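Local coordinates for protein AGR_C_1268p (PDB 2GHS) that probably binds a divalent metal cation such as zinc or calcium and hydrolyses sugar lactones, as a regucalcin-like gluconolactonase of the SMP-30 family, at residues D44-M48 with H306-F310; M48-G53 with W65-E70; W148-M152 with I180-F186; E220-D224 with Y256-G260. All coordinates share one frame; numbering follows the deposited sequence.

Contact 1. Residues D44-M48 with H306-F310; sequences DETPM and HGLTF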
loop_
_atom_site.group_PDB
_atom_site.type_symbol
_atom_site.label_atom_id
_atom_site.label_comp_id
_atom_site.label_asym_id
_atom_site.label_seq_id
_atom_site.Cartn_x
_atom_site.Cartn_y
_atom_site.Cartn_z
ATOM N N ASP A 44 1.733 0.885 -16.932
ATOM C CA ASP A 44 1.432 2.269 -17.224
ATOM C C ASP A 44 2.754 3.005 -17.392
ATOM O O ASP A 44 3.583 3.018 -16.493
ATOM C CB ASP A 44 0.565 2.876 -16.092
ATOM C CG ASP A 44 0.212 4.347 -16.316
ATOM O OD1 ASP A 44 0.278 4.843 -17.454
ATOM O OD2 ASP A 44 -0.119 5.032 -15.336
ATOM N N GLU A 45 2.912 3.616 -18.557
ATOM C CA GLU A 45 4.099 4.382 -18.905
ATOM C C GLU A 45 4.141 5.783 -18.312
ATOM O O GLU A 45 5.167 6.449 -18.388
ATOM C CB GLU A 45 4.233 4.444 -20.423
ATOM C CG GLU A 45 4.350 3.069 -21.110
ATOM C CD GLU A 45 5.760 2.447 -21.112
ATOM O OE1 GLU A 45 6.698 3.092 -20.580
ATOM O OE2 GLU A 45 5.917 1.307 -21.658
ATOM N N THR A 46 3.057 6.239 -17.688
ATOM C CA THR A 46 3.054 7.544 -17.031
ATOM C C THR A 46 3.838 7.450 -15.752
ATOM O O THR A 46 3.525 6.613 -14.929
ATOM C CB THR A 46 1.628 7.952 -16.630
ATOM O OG1 THR A 46 0.759 7.768 -17.738
ATOM C CG2 THR A 46 1.564 9.386 -16.161
ATOM N N PRO A 47 4.853 8.294 -15.575
ATOM C CA PRO A 47 5.588 8.258 -14.299
ATOM C C PRO A 47 4.868 8.961 -13.180
ATOM O O PRO A 47 4.351 10.077 -13.352
ATOM C CB PRO A 47 6.925 8.949 -14.620
ATOM C CG PRO A 47 6.698 9.698 -15.896
ATOM C CD PRO A 47 5.392 9.306 -16.516
HETATM N N MSE A 48 4.876 8.330 -12.013
HETATM C CA MSE A 48 4.265 8.882 -10.822
HETATM C C MSE A 48 5.315 9.559 -9.978
HETATM O O MSE A 48 6.360 8.978 -9.696
HETATM C CB MSE A 48 3.675 7.773 -9.953
HETATM C CG MSE A 48 2.688 6.888 -10.630
HETATM SE SE MSE A 48 0.970 7.799 -11.039
HETATM C CE MSE A 48 1.369 8.268 -12.845
ATOM N N HIS A 306 11.941 5.240 -13.694
ATOM C CA HIS A 306 11.578 5.656 -12.343
ATOM C C HIS A 306 10.150 6.133 -12.371
ATOM O O HIS A 306 9.787 6.950 -13.217
ATOM C CB HIS A 306 12.423 6.834 -11.857
ATOM C CG HIS A 306 13.824 6.488 -11.436
ATOM N ND1 HIS A 306 14.099 5.589 -10.425
ATOM C CD2 HIS A 306 15.016 6.983 -11.836
ATOM C CE1 HIS A 306 15.402 5.551 -10.229
ATOM N NE2 HIS A 306 15.985 6.367 -11.086
ATOM N N GLY A 307 9.355 5.672 -11.427
ATOM C CA GLY A 307 7.973 6.161 -11.267
ATOM C C GLY A 307 6.893 5.403 -12.029
ATOM O O GLY A 307 5.692 5.594 -11.786
ATOM N N LEU A 308 7.311 4.511 -12.919
ATOM C CA LEU A 308 6.365 3.719 -13.686
ATOM C C LEU A 308 5.736 2.630 -12.808
ATOM O O LEU A 308 6.188 2.343 -11.709
ATOM C CB LEU A 308 7.086 3.110 -14.909
ATOM C CG LEU A 308 7.220 3.998 -16.140
ATOM C CD1 LEU A 308 7.676 5.391 -15.805
ATOM C CD2 LEU A 308 8.094 3.328 -17.270
ATOM N N THR A 309 4.647 2.043 -13.312
ATOM C CA THR A 309 3.904 0.987 -12.641
ATOM C C THR A 309 4.109 -0.273 -13.466
ATOM O O THR A 309 3.904 -0.279 -14.702
ATOM C CB THR A 309 2.416 1.387 -12.538
ATOM O OG1 THR A 309 2.300 2.627 -11.804
ATOM C CG2 THR A 309 1.581 0.347 -11.881
ATOM N N PHE A 310 4.554 -1.322 -12.796
ATOM C CA PHE A 310 4.989 -2.565 -13.427
ATOM C C PHE A 310 4.147 -3.775 -13.036
ATOM O O PHE A 310 3.410 -3.736 -12.082
ATOM C CB PHE A 310 6.430 -2.871 -13.021
ATOM C CG PHE A 310 7.368 -1.721 -13.201
ATOM C CD1 PHE A 310 7.939 -1.437 -14.448
ATOM C CD2 PHE A 310 7.702 -0.886 -12.116
ATOM C CE1 PHE A 310 8.775 -0.304 -14.614
ATOM C CE2 PHE A 310 8.562 0.216 -12.288
ATOM C CZ PHE A 310 9.065 0.524 -13.523
HETATM O O HOH W 1 2.113 4.772 -13.507
#
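In the antiparallel sheet where strand 41-44, from near the start of the chain, pairs with strand 309-311, from near its end, Asp44 and Thr309 form a hydrogen-bonded pair. This pairing of distant segments is consistent with the closure, common in beta-propellers, in which an N-terminal strand completes the last blade. Both backbone bonds of this pair are weak: Asp44 N lies 3.3 Å from Thr309 O, and Thr309 N reaches back to Asp44 O. Beyond Asp44 the chain bends away in an Asx turn. Asp44 OD1 takes Thr46 N from above the carboxylate plane and Thr46 OG1 from the syn side, both from the same face. The chain then returns to Gly307, where the backbone N of Met48, a selenomethionine in this crystal, donates to Gly307 O at 2.9 Å. Inside this arc sits Leu308. With CG anti to its carbonyl carbon (chi1 -83°), it sends CD1 against Pro47 CB at 3.8 Å, while CD2 meets Glu45 OE1 at 3.6 Å. Gly307 packs closely against Pro47 and Met48, its carbonyl O near Met48 CB and CG at 3.5 Å. On the side where the Asp44 and Thr309 side chains lie, a water joins the two segments, donating to Asp44 OD2 and Thr46 O and accepting from Thr309 OG1, 2.7 Å away. Asp44 OD2 also forms a salt bridge with Lys83. Each carboxylate oxygen of this buried aspartate is thus gripped by more than one partner, and the nearby lysine would be expected to stabilise its negative charge. The polar network fixes the bend, and the short Met48 bond stands beside two long, weak strand bonds.

Contact 2. Residues M48-G53 with W65-E70; sequences MLLGEG and WFNILE. With EDO (1,2-ethanediol), chain D.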
loop_
_atom_site.group_PDB
_atom_site.type_symbol
_atom_site.label_atom_id
_atom_site.label_comp_id
_atom_site.label_asym_id
_atom_site.label_seq_id
_atom_site.Cartn_x
_atom_site.Cartn_y
_atom_site.Cartn_z
HETATM N N MSE A 48 4.876 8.330 -12.013
HETATM C CA MSE A 48 4.265 8.882 -10.822
HETATM C C MSE A 48 5.315 9.559 -9.978
HETATM O O MSE A 48 6.360 8.978 -9.696
HETATM C CB MSE A 48 3.675 7.773 -9.953
HETATM C CG MSE A 48 2.688 6.888 -10.630
HETATM SE SE MSE A 48 0.970 7.799 -11.039
HETATM C CE MSE A 48 1.369 8.268 -12.845
ATOM N N LEU A 49 5.013 10.767 -9.522
ATOM C CA LEU A 49 5.883 11.429 -8.543
ATOM C C LEU A 49 5.931 10.583 -7.281
ATOM O O LEU A 49 7.013 10.297 -6.762
ATOM C CB LEU A 49 5.378 12.839 -8.271
ATOM C CG LEU A 49 6.138 13.653 -7.259
ATOM C CD1 LEU A 49 7.544 13.837 -7.762
ATOM C CD2 LEU A 49 5.377 14.987 -7.057
ATOM N N LEU A 50 4.766 10.115 -6.821
ATOM C CA LEU A 50 4.722 9.243 -5.646
ATOM C C LEU A 50 3.583 8.250 -5.828
ATOM O O LEU A 50 2.459 8.438 -5.320
ATOM C CB LEU A 50 4.607 10.062 -4.350
ATOM C CG LEU A 50 4.698 9.243 -3.054
ATOM C CD1 LEU A 50 5.885 8.345 -3.062
ATOM C CD2 LEU A 50 4.713 10.141 -1.808
ATOM N N GLY A 51 3.860 7.205 -6.605
ATOM C CA GLY A 51 2.888 6.181 -6.843
ATOM C C GLY A 51 2.727 5.376 -5.579
ATOM O O GLY A 51 3.752 4.969 -4.986
ATOM N N GLU A 52 1.476 5.148 -5.142
ATOM C CA GLU A 52 1.226 4.428 -3.882
ATOM C C GLU A 52 -0.174 3.857 -3.763
ATOM O O GLU A 52 -1.078 4.182 -4.557
ATOM C CB GLU A 52 1.453 5.360 -2.661
ATOM C CG GLU A 52 2.795 5.227 -1.905
ATOM C CD GLU A 52 2.989 3.890 -1.117
ATOM O OE1 GLU A 52 2.111 2.975 -1.243
ATOM O OE2 GLU A 52 4.037 3.785 -0.387
ATOM N N GLY A 53 -0.360 2.982 -2.768
ATOM C CA GLY A 53 -1.687 2.500 -2.477
ATOM C C GLY A 53 -2.435 1.693 -3.544
ATOM O O GLY A 53 -3.663 1.797 -3.623
ATOM N N TRP A 65 -4.676 3.120 -8.147
ATOM C CA TRP A 65 -3.580 3.563 -7.265
ATOM C C TRP A 65 -3.594 5.074 -7.167
ATOM O O TRP A 65 -4.393 5.742 -7.854
ATOM C CB TRP A 65 -2.208 3.053 -7.738
ATOM C CG TRP A 65 -1.748 3.547 -9.050
ATOM C CD1 TRP A 65 -1.014 4.680 -9.293
ATOM C CD2 TRP A 65 -1.939 2.910 -10.309
ATOM N NE1 TRP A 65 -0.758 4.780 -10.637
ATOM C CE2 TRP A 65 -1.310 3.701 -11.279
ATOM C CE3 TRP A 65 -2.595 1.735 -10.709
ATOM C CZ2 TRP A 65 -1.329 3.383 -12.626
ATOM C CZ3 TRP A 65 -2.599 1.403 -12.063
ATOM C CH2 TRP A 65 -1.977 2.238 -12.996
ATOM N N PHE A 66 -2.732 5.621 -6.309
ATOM C CA PHE A 66 -2.658 7.039 -6.159
ATOM C C PHE A 66 -1.328 7.620 -6.605
ATOM O O PHE A 66 -0.303 6.964 -6.577
ATOM C CB PHE A 66 -2.874 7.431 -4.678
ATOM C CG PHE A 66 -4.207 7.058 -4.138
ATOM C CD1 PHE A 66 -4.404 5.800 -3.563
ATOM C CD2 PHE A 66 -5.242 7.960 -4.160
ATOM C CE1 PHE A 66 -5.656 5.446 -3.046
ATOM C CE2 PHE A 66 -6.488 7.627 -3.671
ATOM C CZ PHE A 66 -6.701 6.364 -3.121
ATOM N N ASN A 67 -1.380 8.888 -6.991
ATOM C CA ASN A 67 -0.192 9.762 -7.099
ATOM C C ASN A 67 -0.323 10.754 -5.959
ATOM O O ASN A 67 -0.985 11.759 -6.101
ATOM C CB ASN A 67 -0.145 10.437 -8.447
ATOM C CG ASN A 67 1.189 11.113 -8.730
ATOM O OD1 ASN A 67 2.127 10.984 -7.969
ATOM N ND2 ASN A 67 1.265 11.826 -9.856
ATOM N N ILE A 68 0.250 10.396 -4.808
ATOM C CA ILE A 68 -0.180 11.011 -3.537
ATOM C C ILE A 68 -0.046 12.530 -3.575
ATOM O O ILE A 68 -1.015 13.267 -3.340
ATOM C CB ILE A 68 0.598 10.461 -2.299
ATOM C CG1 ILE A 68 0.272 9.001 -2.043
ATOM C CG2 ILE A 68 0.221 11.305 -1.031
ATOM C CD1 ILE A 68 0.994 8.465 -0.817
ATOM N N LEU A 69 1.154 12.993 -3.853
ATOM C CA LEU A 69 1.498 14.413 -3.732
ATOM C C LEU A 69 0.819 15.266 -4.794
ATOM O O LEU A 69 0.653 16.439 -4.593
ATOM C CB LEU A 69 3.018 14.600 -3.815
ATOM C CG LEU A 69 3.836 13.779 -2.791
ATOM C CD1 LEU A 69 5.330 14.002 -2.956
ATOM C CD2 LEU A 69 3.405 14.122 -1.371
ATOM N N GLU A 70 0.377 14.662 -5.902
ATOM C CA GLU A 70 -0.344 15.398 -6.954
ATOM C C GLU A 70 -1.882 15.265 -6.868
ATOM O O GLU A 70 -2.613 15.745 -7.756
ATOM C CB GLU A 70 0.118 14.941 -8.341
ATOM C CG GLU A 70 1.602 15.178 -8.580
ATOM C CD GLU A 70 1.946 16.594 -9.035
ATOM O OE1 GLU A 70 1.179 17.545 -8.772
ATOM O OE2 GLU A 70 3.005 16.742 -9.680
HETATM C C1 EDO D . 6.280 7.458 1.977
HETATM O O1 EDO D . 5.110 7.944 1.311
HETATM C C2 EDO D . 6.534 6.038 1.451
HETATM O O2 EDO D . 5.430 5.158 1.767
HETATM O O HOH W 2 3.543 12.695 -11.294
#
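Leu50 and Leu69 interlock where strand 62-67 has ended and strand 51-57 has yet to begin: Leu50 CD2 rests 3.9 Å from Leu69 CG, and the Leu49 side chain crosses that of Leu69 at about a right angle, CD2 meeting Leu69 CB. Beside them, the amide of Asn67 fills the bend made by Met48 to Leu50. Its CG stands anti to the backbone N (chi1 -168°), which carries OD1 to Leu50 N at 3.0 Å in a nearly straight bond. A water fits between Asn67 ND2 and Leu49 N. Next along this face, the selenium of Met48 abuts the edge of the Trp65 indole, 3.5 Å from Trp65 NE1, a Met-aromatic contact in the ring plane. The Met48 chain, bent at chi2 and chi3, packs close to Gly51. On the face of Glu52 and Phe66, Ile68 lies alongside Glu52, with CD1 3.6 Å from Glu52 CB. Glu52 OE1 accepts Gly53 N through its anti lone pair, while OE2 takes a hydrogen bond from ethanediol O2. Phe66 N to Glu52 O (2.8 Å), its return bond and Ile68 N to Leu50 O join this antiparallel propeller hairpin, whose inner strand brings Glu52 to the predicted divalent-metal site, which Asn182 and Asp233 would share.

Contact 3. Residues W148-M152 with I180-F186; sequences WIGTM and IPNSICF. With EDO (1,2-ethanediol), chain D.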
loop_
_atom_site.group_PDB
_atom_site.type_symbol
_atom_site.label_atom_id
_atom_site.label_comp_id
_atom_site.label_asym_id
_atom_site.label_seq_id
_atom_site.Cartn_x
_atom_site.Cartn_y
_atom_site.Cartn_z
ATOM N N TRP A 148 -6.947 -0.720 8.368
ATOM C CA TRP A 148 -5.810 -0.168 9.087
ATOM C C TRP A 148 -5.230 0.930 8.171
ATOM O O TRP A 148 -4.950 0.696 6.981
ATOM C CB TRP A 148 -4.742 -1.212 9.370
ATOM C CG TRP A 148 -4.976 -2.136 10.514
ATOM C CD1 TRP A 148 -6.179 -2.617 10.983
ATOM C CD2 TRP A 148 -3.979 -2.790 11.278
ATOM N NE1 TRP A 148 -5.975 -3.491 12.012
ATOM C CE2 TRP A 148 -4.635 -3.618 12.208
ATOM C CE3 TRP A 148 -2.577 -2.752 11.279
ATOM C CZ2 TRP A 148 -3.943 -4.396 13.133
ATOM C CZ3 TRP A 148 -1.903 -3.536 12.199
ATOM C CH2 TRP A 148 -2.590 -4.327 13.115
ATOM N N ILE A 149 -4.974 2.096 8.740
ATOM C CA ILE A 149 -4.440 3.191 7.991
ATOM C C ILE A 149 -3.385 3.948 8.802
ATOM O O ILE A 149 -3.606 4.271 9.971
ATOM C CB ILE A 149 -5.596 4.129 7.525
ATOM C CG1 ILE A 149 -5.060 5.319 6.716
ATOM C CG2 ILE A 149 -6.404 4.642 8.687
ATOM C CD1 ILE A 149 -4.490 4.935 5.381
ATOM N N GLY A 150 -2.254 4.203 8.152
ATOM C CA GLY A 150 -1.159 4.975 8.688
ATOM C C GLY A 150 -1.208 6.446 8.360
ATOM O O GLY A 150 -1.687 6.866 7.284
ATOM N N THR A 151 -0.683 7.249 9.279
ATOM C CA THR A 151 -0.496 8.675 9.025
ATOM C C THR A 151 0.958 9.047 9.347
ATOM O O THR A 151 1.683 8.262 10.003
ATOM C CB THR A 151 -1.392 9.535 9.878
ATOM O OG1 THR A 151 -1.038 9.335 11.250
ATOM C CG2 THR A 151 -2.861 9.236 9.612
HETATM N N MSE A 152 1.391 10.235 8.952
HETATM C CA MSE A 152 2.798 10.645 9.131
HETATM C C MSE A 152 2.899 12.146 9.050
HETATM O O MSE A 152 2.050 12.807 8.445
HETATM C CB MSE A 152 3.693 10.001 8.042
HETATM C CG MSE A 152 3.299 10.384 6.650
HETATM SE SE MSE A 152 4.463 9.445 5.397
HETATM C CE MSE A 152 6.074 10.461 5.631
ATOM N N ILE A 180 7.230 6.777 9.663
ATOM C CA ILE A 180 6.690 6.443 8.348
ATOM C C ILE A 180 6.045 5.067 8.444
ATOM O O ILE A 180 6.729 4.026 8.333
ATOM C CB ILE A 180 7.736 6.439 7.215
ATOM C CG1 ILE A 180 8.507 7.782 7.165
ATOM C CG2 ILE A 180 7.061 6.116 5.864
ATOM C CD1 ILE A 180 9.751 7.701 6.334
ATOM N N PRO A 181 4.723 5.050 8.645
ATOM C CA PRO A 181 4.060 3.736 8.712
ATOM C C PRO A 181 3.999 3.066 7.375
ATOM O O PRO A 181 3.798 3.714 6.348
ATOM C CB PRO A 181 2.664 4.063 9.252
ATOM C CG PRO A 181 2.445 5.451 8.890
ATOM C CD PRO A 181 3.746 6.156 8.801
ATOM N N ASN A 182 4.247 1.762 7.353
ATOM C CA ASN A 182 4.256 1.033 6.082
ATOM C C ASN A 182 4.107 -0.446 6.312
ATOM O O ASN A 182 3.886 -0.896 7.449
ATOM C CB ASN A 182 5.569 1.380 5.337
ATOM C CG ASN A 182 5.352 2.164 4.055
ATOM O OD1 ASN A 182 4.457 1.832 3.268
ATOM N ND2 ASN A 182 6.262 3.135 3.777
ATOM N N SER A 183 4.204 -1.206 5.223
ATOM C CA SER A 183 4.109 -2.677 5.243
ATOM C C SER A 183 2.930 -3.256 5.932
ATOM O O SER A 183 2.996 -4.364 6.458
ATOM C CB SER A 183 5.399 -3.270 5.824
ATOM O OG SER A 183 5.479 -4.697 5.638
ATOM N N ILE A 184 1.825 -2.514 5.946
ATOM C CA ILE A 184 0.599 -3.020 6.574
ATOM C C ILE A 184 -0.027 -4.125 5.742
ATOM O O ILE A 184 -0.342 -3.952 4.544
ATOM C CB ILE A 184 -0.397 -1.878 6.817
ATOM C CG1 ILE A 184 0.193 -0.833 7.797
ATOM C CG2 ILE A 184 -1.678 -2.434 7.368
ATOM C CD1 ILE A 184 -0.693 0.404 7.881
ATOM N N CYS A 185 -0.150 -5.299 6.360
ATOM C CA CYS A 185 -0.810 -6.418 5.717
ATOM C C CYS A 185 -1.142 -7.471 6.760
ATOM O O CYS A 185 -0.836 -7.319 7.932
ATOM C CB CYS A 185 0.067 -7.015 4.591
ATOM S SG CYS A 185 1.638 -7.639 5.119
ATOM N N PHE A 186 -1.832 -8.519 6.344
ATOM C CA PHE A 186 -2.424 -9.472 7.255
ATOM C C PHE A 186 -2.226 -10.920 6.817
ATOM O O PHE A 186 -2.193 -11.223 5.636
ATOM C CB PHE A 186 -3.941 -9.203 7.419
ATOM C CG PHE A 186 -4.219 -7.797 7.833
ATOM C CD1 PHE A 186 -4.016 -7.385 9.136
ATOM C CD2 PHE A 186 -4.645 -6.876 6.902
ATOM C CE1 PHE A 186 -4.219 -6.039 9.485
ATOM C CE2 PHE A 186 -4.859 -5.543 7.216
ATOM C CZ PHE A 186 -4.638 -5.103 8.517
HETATM C C1 EDO D . 6.280 7.458 1.977
HETATM O O1 EDO D . 5.110 7.944 1.311
HETATM C C2 EDO D . 6.534 6.038 1.451
HETATM O O2 EDO D . 5.430 5.158 1.767
#
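Phe186 drives its edge into the face of Trp148 in a T-shaped stack: the planes stand at 89°, and Phe186 CZ comes within 3.6 Å of Trp148 CG. Phe186 CE1 hangs over the centre of the indole. Trp148 NE1 is held by Gly213 O, which helps to fix the rotation of the ring receiving that edge. Next to the stack, Ile184 crosses the tryptophan at a slant, with CG2 3.9 Å from Trp148 CB; its other branch extends CD1 toward Gly150 N. The Pro181 ring presses on the backbone, CG lying 3.6 Å from Gly150 CA and 3.1 Å from Thr151 O, a tight fit. Farther along, Met152, another selenomethionine, runs side by side with Ile180 and points the same way, its bend at chi3 (-74°) setting CE 3.9 Å from Ile180 CG1. The two strands are thus joined by side chains rather than by backbone pairing, and strand 134-141 supplies bonds to both. Asn182 takes no part in this packing; its ND2 donates to ethanediol O2 at 3.0 Å. Apolar packing between neighbouring blades, with an inner strand presenting a polar residue to the central site, is typical of a beta-propeller; Asn182 is a predicted metal ligand.

Contact 4. Residues E220-D224 with Y256-G260; sequences EVFID and YDTDG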
loop_
_atom_site.group_PDB
_atom_site.type_symbol
_atom_site.label_atom_id
_atom_site.label_comp_id
_atom_site.label_asym_id
_atom_site.label_seq_id
_atom_site.Cartn_x
_atom_site.Cartn_y
_atom_site.Cartn_z
ATOM N N GLU A 220 5.380 -7.676 18.212
ATOM C CA GLU A 220 6.639 -8.416 18.353
ATOM C C GLU A 220 7.487 -8.188 17.113
ATOM O O GLU A 220 6.951 -8.108 16.006
ATOM C CB GLU A 220 6.358 -9.918 18.442
ATOM C CG GLU A 220 5.272 -10.309 19.467
ATOM C CD GLU A 220 5.716 -10.163 20.911
ATOM O OE1 GLU A 220 6.941 -10.233 21.198
ATOM O OE2 GLU A 220 4.821 -9.988 21.774
ATOM N N VAL A 221 8.801 -8.113 17.261
ATOM C CA VAL A 221 9.686 -7.992 16.092
ATOM C C VAL A 221 9.693 -9.299 15.320
ATOM O O VAL A 221 10.015 -10.354 15.869
ATOM C CB VAL A 221 11.122 -7.635 16.466
ATOM C CG1 VAL A 221 12.036 -7.579 15.233
ATOM C CG2 VAL A 221 11.197 -6.313 17.192
ATOM N N PHE A 222 9.307 -9.245 14.052
ATOM C CA PHE A 222 9.253 -10.412 13.196
ATOM C C PHE A 222 10.451 -10.465 12.228
ATOM O O PHE A 222 11.139 -11.499 12.157
ATOM C CB PHE A 222 7.905 -10.424 12.455
ATOM C CG PHE A 222 7.696 -11.592 11.517
ATOM C CD1 PHE A 222 7.921 -12.901 11.916
ATOM C CD2 PHE A 222 7.199 -11.367 10.245
ATOM C CE1 PHE A 222 7.680 -13.957 11.044
ATOM C CE2 PHE A 222 6.945 -12.434 9.369
ATOM C CZ PHE A 222 7.193 -13.718 9.767
ATOM N N ILE A 223 10.705 -9.365 11.514
ATOM C CA ILE A 223 11.866 -9.258 10.595
ATOM C C ILE A 223 12.692 -7.988 10.902
ATOM O O ILE A 223 12.193 -6.866 10.722
ATOM C CB ILE A 223 11.401 -9.248 9.102
ATOM C CG1 ILE A 223 10.576 -10.519 8.795
ATOM C CG2 ILE A 223 12.627 -9.089 8.170
ATOM C CD1 ILE A 223 9.745 -10.469 7.505
ATOM N N ASP A 224 13.929 -8.188 11.394
ATOM C CA ASP A 224 14.831 -7.086 11.688
ATOM C C ASP A 224 15.686 -6.875 10.432
ATOM O O ASP A 224 16.576 -7.690 10.107
ATOM C CB ASP A 224 15.725 -7.418 12.889
ATOM C CG ASP A 224 16.544 -6.219 13.364
ATOM O OD1 ASP A 224 16.776 -5.284 12.578
ATOM O OD2 ASP A 224 16.966 -6.233 14.531
ATOM N N TYR A 256 9.495 -12.851 1.917
ATOM C CA TYR A 256 9.797 -13.521 3.197
ATOM C C TYR A 256 8.863 -14.660 3.503
ATOM O O TYR A 256 7.634 -14.515 3.379
ATOM C CB TYR A 256 9.675 -12.502 4.300
ATOM C CG TYR A 256 10.591 -11.280 4.125
ATOM C CD1 TYR A 256 10.164 -10.142 3.429
ATOM C CD2 TYR A 256 11.869 -11.272 4.658
ATOM C CE1 TYR A 256 11.010 -9.034 3.273
ATOM C CE2 TYR A 256 12.704 -10.160 4.509
ATOM C CZ TYR A 256 12.278 -9.050 3.819
ATOM O OH TYR A 256 13.117 -7.938 3.681
ATOM N N ASP A 257 9.432 -15.755 3.983
ATOM C CA ASP A 257 8.633 -16.949 4.284
ATOM C C ASP A 257 7.978 -16.772 5.629
ATOM O O ASP A 257 8.065 -15.694 6.212
ATOM C CB ASP A 257 9.471 -18.210 4.180
ATOM C CG ASP A 257 10.528 -18.351 5.296
ATOM O OD1 ASP A 257 10.433 -17.656 6.354
ATOM O OD2 ASP A 257 11.434 -19.196 5.099
ATOM N N THR A 258 7.240 -17.775 6.110
ATOM C CA THR A 258 6.473 -17.525 7.318
ATOM C C THR A 258 7.346 -17.545 8.585
ATOM O O THR A 258 6.818 -17.248 9.672
ATOM C CB THR A 258 5.327 -18.518 7.513
ATOM O OG1 THR A 258 5.875 -19.825 7.665
ATOM C CG2 THR A 258 4.355 -18.500 6.298
ATOM N N ASP A 259 8.627 -17.902 8.467
ATOM C CA ASP A 259 9.590 -17.725 9.569
ATOM C C ASP A 259 10.303 -16.366 9.530
ATOM O O ASP A 259 11.117 -16.039 10.394
ATOM C CB ASP A 259 10.626 -18.835 9.525
ATOM C CG ASP A 259 10.065 -20.164 10.003
ATOM O OD1 ASP A 259 9.146 -20.125 10.835
ATOM O OD2 ASP A 259 10.545 -21.216 9.546
ATOM N N GLY A 260 10.005 -15.581 8.516
ATOM C CA GLY A 260 10.627 -14.307 8.306
ATOM C C GLY A 260 11.985 -14.367 7.617
ATOM O O GLY A 260 12.699 -13.375 7.606
HETATM O O HOH W 3 13.159 -13.041 10.815
#
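Over one face of the Tyr256 ring lies the CD1 methyl of Ile223, 3.9 Å from the ring centroid and 28° off the normal, a CH-pi contact. The ring is also stacked with His262. Ile223 CD1 sits nearest Tyr256 CG and CD2, while its CG2 branch reaches Tyr256 CE2 at 3.8 Å; both branches of the isoleucine therefore lie on the same side of the ring, CD1 over the face and CG2 near the CE2 corner. The second flat group, Phe222, turns its edge to the loop: Thr258 O lies in the ring plane, 3.6 Å from Phe222 CZ. With CG anti to the backbone N (chi1 -180°), the ring stretches out to the type I turn from Asp257 to Gly260, which is closed by Gly260 N bonding Asp257 O at 3.0 Å. Phe222 also meets Tyr194, with the rings at about 30°. Phe222 and Ile223 both face Leu203 in a classic beta bulge, which helps to bring these successive side chains to the same loop. Gly260 lies close against Ile223, with 3.8 Å between Ile223 CG1 and Gly260 O. The direct contacts are mainly dispersion, supplemented by the attraction expected between an aromatic C-H edge and a carbonyl oxygen. One water links the two backbones, firmly at Phe222 O (2.9 Å) and weakly at Gly260 O, joining the outermost strand 220-224 to the turn after strand 252-256 without sheet pairing.

How the contacts relate
Contacts 1, 2 and 3 are buried, whereas contact 4 is partly buried and farthest from the chain centre. Contacts 1 and 2 share Met48 and also touch through Trp65, which packs on Asp44 and Thr309; contact 2 is nested within the long chain loop closed by contact 1. Contacts 2 and 3 converge on the central site, where Glu52 and Asn182 grip the same ethanediol. Contacts 3 and 4 reach one large sheet, contact 4 at its outermost strand. Chemistry follows place: contacts 1 and 2 combine backbone bonds with polar side-chain and water bonds, while contacts 3 and 4 rely on aromatic and aliphatic packing. Waters join the segments in contacts 1, 2 and 4, in contact 4 from backbone to backbone.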